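Local coordinates for protein PfEMP1 variant 1 of strain MC (Plasmodium falciparum, PDB 5LGD) that forms a largely helical DBL-clan domain of a much longer PfEMP1 protein that probably binds a host cell surface receptor, at residues W55-Q58 with K59-E62; E97-Q100 with D101-D105; L149-E152 with Q153-D157. All blocks are in the same frame, centred on the assembly; numbering follows the deposited sequence.

Interaction 1: W55-Q58 with K59-E62; sequences WVEQ and KKTE
W55 and K59 stand one turn apart on helix 45-70, and their pairing illustrates how a lysine can serve an aromatic ring and a carboxylate at once. The apolar component is a CH-pi contact: K59 CG sits over one face of the indole, 3.6 Å from the centroid of the W55 five-membered ring and 16° off its normal. The next carbon continues across the pyrrole side, K59 CD coming to 3.5 Å from W55 NE1. The ring is within range because W55 CG is anti to its own backbone N (chi1 176°), while the lysine bends at both its second and third torsions to follow it. W55 NE1 is buried here without a partner in the model. Beyond the segments, W25 meets W55 edge-to-face, and K59 also touches W14 and M18 of helix 7-29.

Charge pairing takes over at the lysine tip. K59 NZ donates to E62 OE1 at 2.9 Å in a salt bridge, arriving on the syn side but 29° out of the carboxylate plane; the same oxygen also accepts a hydrogen bond from W14 NE1. E57 and K60 make no such bridge: K60 CE packs 3.4 Å from E57 OE2, whereas K60 NZ remains 4.7 Å from that oxygen.

Among the helical backbone bonds, one carbonyl carries a double load. E57 O accepts T61 N at 3.0 Å and T61 OG1 at 2.9 Å, the two donors reaching it from opposite faces of its plane.

The chemistry implies a division of labour along K59: its carbons cover the indole, its ammonium group is steered to E62, and E62, shared with W14, ties this helix to helix 7-29.

Interaction 2: E97-Q100 with D101-D105; sequences EIIQ and DTYGD
T102 doubles its grip on I98, a familiar use of a helical threonine. T102 N meets I98 O at 3.0 Å, almost in line with the carbonyl, while T102 OG1 donates to I98 O at 2.8 Å from well above the carbonyl plane. The threonine hydroxyl can do so because it lies beside its own backbone N (chi1 -51°), turned back to the preceding turn. Next to it, Y103 leans on I99: I99 O lies at the ring edge, in its plane, 3.3 Å from Y103 CD1, and I99 CG2 touches the same carbon at 4.1 Å.

Around this shell the helix ends. G104 N bonds to Q100 O at 2.7 Å, and G104 then leaves the helical path with positive phi. D105 follows as the N-cap of helix 106-118, its OD1 accepting from E108 N, while its OD2 is hydrogen-bonded to a glycerol, probably from the crystallisation liquor. E97 OE2 is hydrogen-bonded to a polar side chain of another protein's chain, and I98 packs on that chain too.

Among its neighbours, the turn packs on two helices: Q100 meets A106 and I109 of helix 106-118, I99 also meets I109, and Y103 stacks on H16 of helix 7-29.

Interaction 3: L149-E152 with Q153-D157; sequences LQHE and QKEAD
H151 and E155 form an i to i+4 side-chain pair on helix 144-162, one of the long helices of this domain's helical bundle, and they show how a histidine and a glutamate can pack without their polar ends meeting. The ring is swung toward the following turn, with H151 CG anti to its backbone N (chi1 170°), and its nitrogen H151 NE2 touches the aliphatic E155 CG at 3.5 Å. The imidazole and carboxylate planes are only 16° apart, yet the carboxylate stays out of contact, H151 NE2 remaining 4.4 Å from E155 OE2. K35, from a loop, lies against both residues.

E152 is different: its buried carboxylate is turned away from this pair and satisfied by helix 7-29, with S22 OG hydrogen-bonded to OE1 and R26 NH2 in a salt bridge with OE2. A polar group held by two such partners should be well fixed in place, and the positive arginine would probably help it to keep its negative charge.

Backbone bonds link the turns. H151 O takes E155 N at 3.0 Å and, weakly, K154 N at 3.2 Å. The side chain of K154 runs back along the helix surface, placing its CD 3.7 Å from Q150 O. On the buried side E152 O accepts A156 N at 3.0 Å, and the methyl carbon A156 CB rests 3.5 Å from that same E152 O.

How the interactions relate
The three contacts follow one another along the chain, on helices 45-70, 92-103 and 144-162, and all belong to the same DBL domain. Interactions 1 and 3 are neighbours, their centres about 11 Å apart: the two helices pack directly, V56 CG1 lying 3.7 Å from E152 CB and W55 CZ3 3.6 Å from E152 OE1. Interaction 2 stands apart, its centre about 24 Å from that of interaction 1 and 26 Å from that of interaction 3, across the centre of the chain from both. Helix 7-29 is common to all three. Interactions 1 and 3 thus belong to the bundle body, whereas interaction 2 touches the other protein, consistent with receptor binding.

Interaction 1: W55-Q58 with K59-E62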
# COMPACT_ATOMS: atom_id res chain seq x y z
N TRP B 55 43.19 15.12 -15.05
CA TRP B 55 42.28 14.53 -14.09
C TRP B 55 40.85 14.92 -14.40
O TRP B 55 40.01 14.03 -14.37
CB TRP B 55 42.65 14.99 -12.67
CG TRP B 55 41.72 14.50 -11.59
CD1 TRP B 55 41.71 13.27 -11.01
CD2 TRP B 55 40.71 15.27 -10.94
NE1 TRP B 55 40.75 13.23 -10.02
CE2 TRP B 55 40.14 14.45 -9.94
CE3 TRP B 55 40.22 16.58 -11.10
CZ2 TRP B 55 39.10 14.89 -9.12
CZ3 TRP B 55 39.21 17.02 -10.26
CH2 TRP B 55 38.66 16.18 -9.28
N VAL B 56 40.56 16.22 -14.67
CA VAL B 56 39.21 16.73 -14.98
C VAL B 56 38.62 15.97 -16.18
O VAL B 56 37.49 15.51 -16.09
CB VAL B 56 39.12 18.27 -15.19
CG1 VAL B 56 37.67 18.74 -15.26
CG2 VAL B 56 39.86 19.03 -14.10
N GLU B 57 39.39 15.79 -17.27
CA GLU B 57 38.95 15.06 -18.46
C GLU B 57 38.71 13.57 -18.17
O GLU B 57 37.69 13.04 -18.60
CB GLU B 57 39.87 15.28 -19.67
CG GLU B 57 39.21 16.07 -20.79
CD GLU B 57 37.90 15.52 -21.33
OE1 GLU B 57 37.90 14.41 -21.90
OE2 GLU B 57 36.86 16.21 -21.19
N GLN B 58 39.60 12.92 -17.37
CA GLN B 58 39.45 11.52 -16.91
C GLN B 58 38.15 11.34 -16.11
O GLN B 58 37.44 10.35 -16.32
CB GLN B 58 40.64 11.10 -16.01
CG GLN B 58 41.56 10.06 -16.64
CD GLN B 58 43.02 10.49 -16.65
OE1 GLN B 58 43.65 10.63 -17.71
NE2 GLN B 58 43.60 10.67 -15.47
N LYS B 59 37.84 12.29 -15.19
CA LYS B 59 36.62 12.21 -14.37
C LYS B 59 35.37 12.50 -15.21
O LYS B 59 34.37 11.83 -15.01
CB LYS B 59 36.69 13.06 -13.09
CG LYS B 59 37.97 12.84 -12.25
CD LYS B 59 37.78 11.81 -11.13
CE LYS B 59 38.33 10.45 -11.50
NZ LYS B 59 37.83 9.38 -10.57
N LYS B 60 35.45 13.46 -16.17
CA LYS B 60 34.36 13.79 -17.10
C LYS B 60 33.95 12.56 -17.93
O LYS B 60 32.74 12.34 -18.14
CB LYS B 60 34.79 14.93 -18.05
CG LYS B 60 34.58 16.32 -17.43
CD LYS B 60 34.90 17.50 -18.38
CE LYS B 60 34.15 17.51 -19.70
NZ LYS B 60 32.66 17.59 -19.53
N THR B 61 34.95 11.77 -18.35
CA THR B 61 34.78 10.55 -19.16
C THR B 61 34.24 9.42 -18.28
O THR B 61 33.33 8.72 -18.69
CB THR B 61 36.09 10.17 -19.91
OG1 THR B 61 36.60 11.31 -20.62
CG2 THR B 61 35.89 9.03 -20.90
N GLU B 62 34.80 9.24 -17.07
CA GLU B 62 34.34 8.20 -16.15
C GLU B 62 32.88 8.43 -15.78
O GLU B 62 32.09 7.49 -15.77
CB GLU B 62 35.21 8.15 -14.89
CG GLU B 62 36.47 7.32 -15.09
CD GLU B 62 37.53 7.44 -14.01
OE1 GLU B 62 37.18 7.63 -12.83
OE2 GLU B 62 38.73 7.34 -14.37

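Interaction 2: E97-Q100 with D101-D105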
# COMPACT_ATOMS: atom_id res chain seq x y z
N GLU B 97 24.09 14.58 2.57
CA GLU B 97 23.48 13.64 3.51
C GLU B 97 23.91 12.18 3.22
O GLU B 97 24.21 11.44 4.15
CB GLU B 97 21.97 13.67 3.33
CG GLU B 97 21.19 14.42 4.35
CD GLU B 97 19.73 14.23 3.99
OE1 GLU B 97 19.00 15.25 3.93
OE2 GLU B 97 19.34 13.08 3.68
N ILE B 98 23.85 11.75 1.95
CA ILE B 98 24.17 10.37 1.55
C ILE B 98 25.65 10.08 1.84
O ILE B 98 25.96 9.08 2.48
CB ILE B 98 23.76 10.11 0.08
CG1 ILE B 98 22.21 10.07 -0.02
CG2 ILE B 98 24.41 8.84 -0.51
CD1 ILE B 98 21.68 10.14 -1.45
N ILE B 99 26.54 11.01 1.46
CA ILE B 99 27.98 10.87 1.73
C ILE B 99 28.24 10.71 3.20
O ILE B 99 28.92 9.76 3.56
CB ILE B 99 28.85 11.95 1.08
CG1 ILE B 99 28.79 11.74 -0.46
CG2 ILE B 99 30.31 11.86 1.57
CD1 ILE B 99 29.18 12.86 -1.21
N GLN B 100 27.64 11.57 4.05
CA GLN B 100 27.83 11.47 5.50
C GLN B 100 27.29 10.18 6.09
O GLN B 100 27.95 9.62 6.96
CB GLN B 100 27.28 12.69 6.27
CG GLN B 100 27.93 12.72 7.64
CD GLN B 100 27.64 13.93 8.46
OE1 GLN B 100 27.41 15.03 7.95
NE2 GLN B 100 27.73 13.76 9.77
N ASP B 101 26.12 9.72 5.67
CA ASP B 101 25.49 8.47 6.13
C ASP B 101 26.37 7.25 5.78
O ASP B 101 26.43 6.30 6.55
CB ASP B 101 24.11 8.30 5.45
CG ASP B 101 23.00 9.17 6.00
OD1 ASP B 101 23.26 9.96 6.95
OD2 ASP B 101 21.86 9.09 5.47
N THR B 102 27.05 7.30 4.63
CA THR B 102 27.92 6.25 4.13
C THR B 102 29.31 6.27 4.76
O THR B 102 29.83 5.21 5.08
CB THR B 102 27.96 6.33 2.59
OG1 THR B 102 26.62 6.38 2.10
CG2 THR B 102 28.70 5.17 1.95
N TYR B 103 29.90 7.45 4.95
CA TYR B 103 31.29 7.56 5.44
C TYR B 103 31.44 7.94 6.88
O TYR B 103 32.50 7.72 7.45
CB TYR B 103 32.09 8.52 4.55
CG TYR B 103 32.32 7.91 3.18
CD1 TYR B 103 31.33 7.94 2.20
CD2 TYR B 103 33.51 7.23 2.90
CE1 TYR B 103 31.52 7.31 0.96
CE2 TYR B 103 33.70 6.59 1.67
CZ TYR B 103 32.70 6.63 0.71
OH TYR B 103 32.94 6.04 -0.51
N GLY B 104 30.44 8.62 7.42
CA GLY B 104 30.39 9.04 8.81
C GLY B 104 31.39 10.09 9.22
O GLY B 104 31.67 10.22 10.41
N ASP B 105 31.94 10.86 8.24
CA ASP B 105 32.95 11.88 8.47
C ASP B 105 32.40 13.27 8.19
O ASP B 105 32.37 13.70 7.04
CB ASP B 105 34.19 11.54 7.62
CG ASP B 105 35.44 12.37 7.83
OD1 ASP B 105 35.36 13.42 8.51
OD2 ASP B 105 36.49 12.01 7.26

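Interaction 3: L149-E152 with Q153-D157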
# COMPACT_ATOMS: atom_id res chain seq x y z
N LEU B 149 32.49 19.42 -12.42
CA LEU B 149 33.49 19.09 -13.44
C LEU B 149 33.67 20.23 -14.47
O LEU B 149 34.79 20.44 -14.94
CB LEU B 149 33.25 17.73 -14.11
CG LEU B 149 33.49 16.49 -13.22
CD1 LEU B 149 33.05 15.22 -13.94
CD2 LEU B 149 34.98 16.39 -12.75
N GLN B 150 32.61 21.01 -14.74
CA GLN B 150 32.67 22.18 -15.63
C GLN B 150 33.51 23.27 -14.95
O GLN B 150 34.42 23.84 -15.57
CB GLN B 150 31.25 22.70 -15.94
CG GLN B 150 30.67 22.17 -17.25
CD GLN B 150 29.25 21.65 -17.19
OE1 GLN B 150 28.35 22.24 -16.57
NE2 GLN B 150 29.01 20.57 -17.92
N HIS B 151 33.24 23.51 -13.64
CA HIS B 151 33.97 24.48 -12.81
C HIS B 151 35.46 24.13 -12.76
O HIS B 151 36.32 25.02 -12.86
CB HIS B 151 33.38 24.54 -11.39
CG HIS B 151 34.22 25.33 -10.43
ND1 HIS B 151 34.07 26.70 -10.31
CD2 HIS B 151 35.22 24.92 -9.62
CE1 HIS B 151 34.97 27.07 -9.41
NE2 HIS B 151 35.68 26.03 -8.96
N GLU B 152 35.76 22.82 -12.64
CA GLU B 152 37.12 22.28 -12.58
C GLU B 152 37.88 22.54 -13.87
O GLU B 152 39.06 22.85 -13.83
CB GLU B 152 37.09 20.78 -12.22
CG GLU B 152 36.64 20.50 -10.78
CD GLU B 152 37.51 21.08 -9.68
OE1 GLU B 152 38.38 20.33 -9.17
OE2 GLU B 152 37.26 22.23 -9.25
N GLN B 153 37.18 22.43 -15.01
CA GLN B 153 37.73 22.69 -16.34
C GLN B 153 38.14 24.17 -16.48
O GLN B 153 39.15 24.45 -17.12
CB GLN B 153 36.71 22.30 -17.41
CG GLN B 153 37.30 22.14 -18.81
CD GLN B 153 38.07 20.84 -18.95
OE1 GLN B 153 37.49 19.76 -19.12
NE2 GLN B 153 39.40 20.92 -18.90
N LYS B 154 37.36 25.08 -15.86
CA LYS B 154 37.61 26.53 -15.85
C LYS B 154 38.75 26.89 -14.92
O LYS B 154 39.50 27.79 -15.25
CB LYS B 154 36.34 27.32 -15.51
CG LYS B 154 35.34 27.37 -16.68
CD LYS B 154 33.89 27.40 -16.21
CE LYS B 154 32.92 27.17 -17.35
NZ LYS B 154 31.51 27.26 -16.91
N GLU B 155 38.89 26.18 -13.77
CA GLU B 155 39.99 26.41 -12.83
C GLU B 155 41.34 25.93 -13.37
O GLU B 155 42.34 26.62 -13.19
CB GLU B 155 39.71 25.84 -11.44
CG GLU B 155 38.70 26.67 -10.66
CD GLU B 155 39.05 28.14 -10.45
OE1 GLU B 155 40.13 28.41 -9.87
OE2 GLU B 155 38.27 29.01 -10.90
N ALA B 156 41.35 24.77 -14.05
CA ALA B 156 42.55 24.23 -14.67
C ALA B 156 42.97 25.12 -15.90
O ALA B 156 44.16 25.23 -16.20
CB ALA B 156 42.29 22.80 -15.11
N ASP B 157 41.98 25.76 -16.57
CA ASP B 157 42.26 26.69 -17.68
C ASP B 157 42.82 27.99 -17.14
O ASP B 157 43.71 28.57 -17.77
CB ASP B 157 41.01 26.96 -18.53
CG ASP B 157 40.71 25.87 -19.52
OD1 ASP B 157 41.67 25.22 -20.01
OD2 ASP B 157 39.52 25.67 -19.85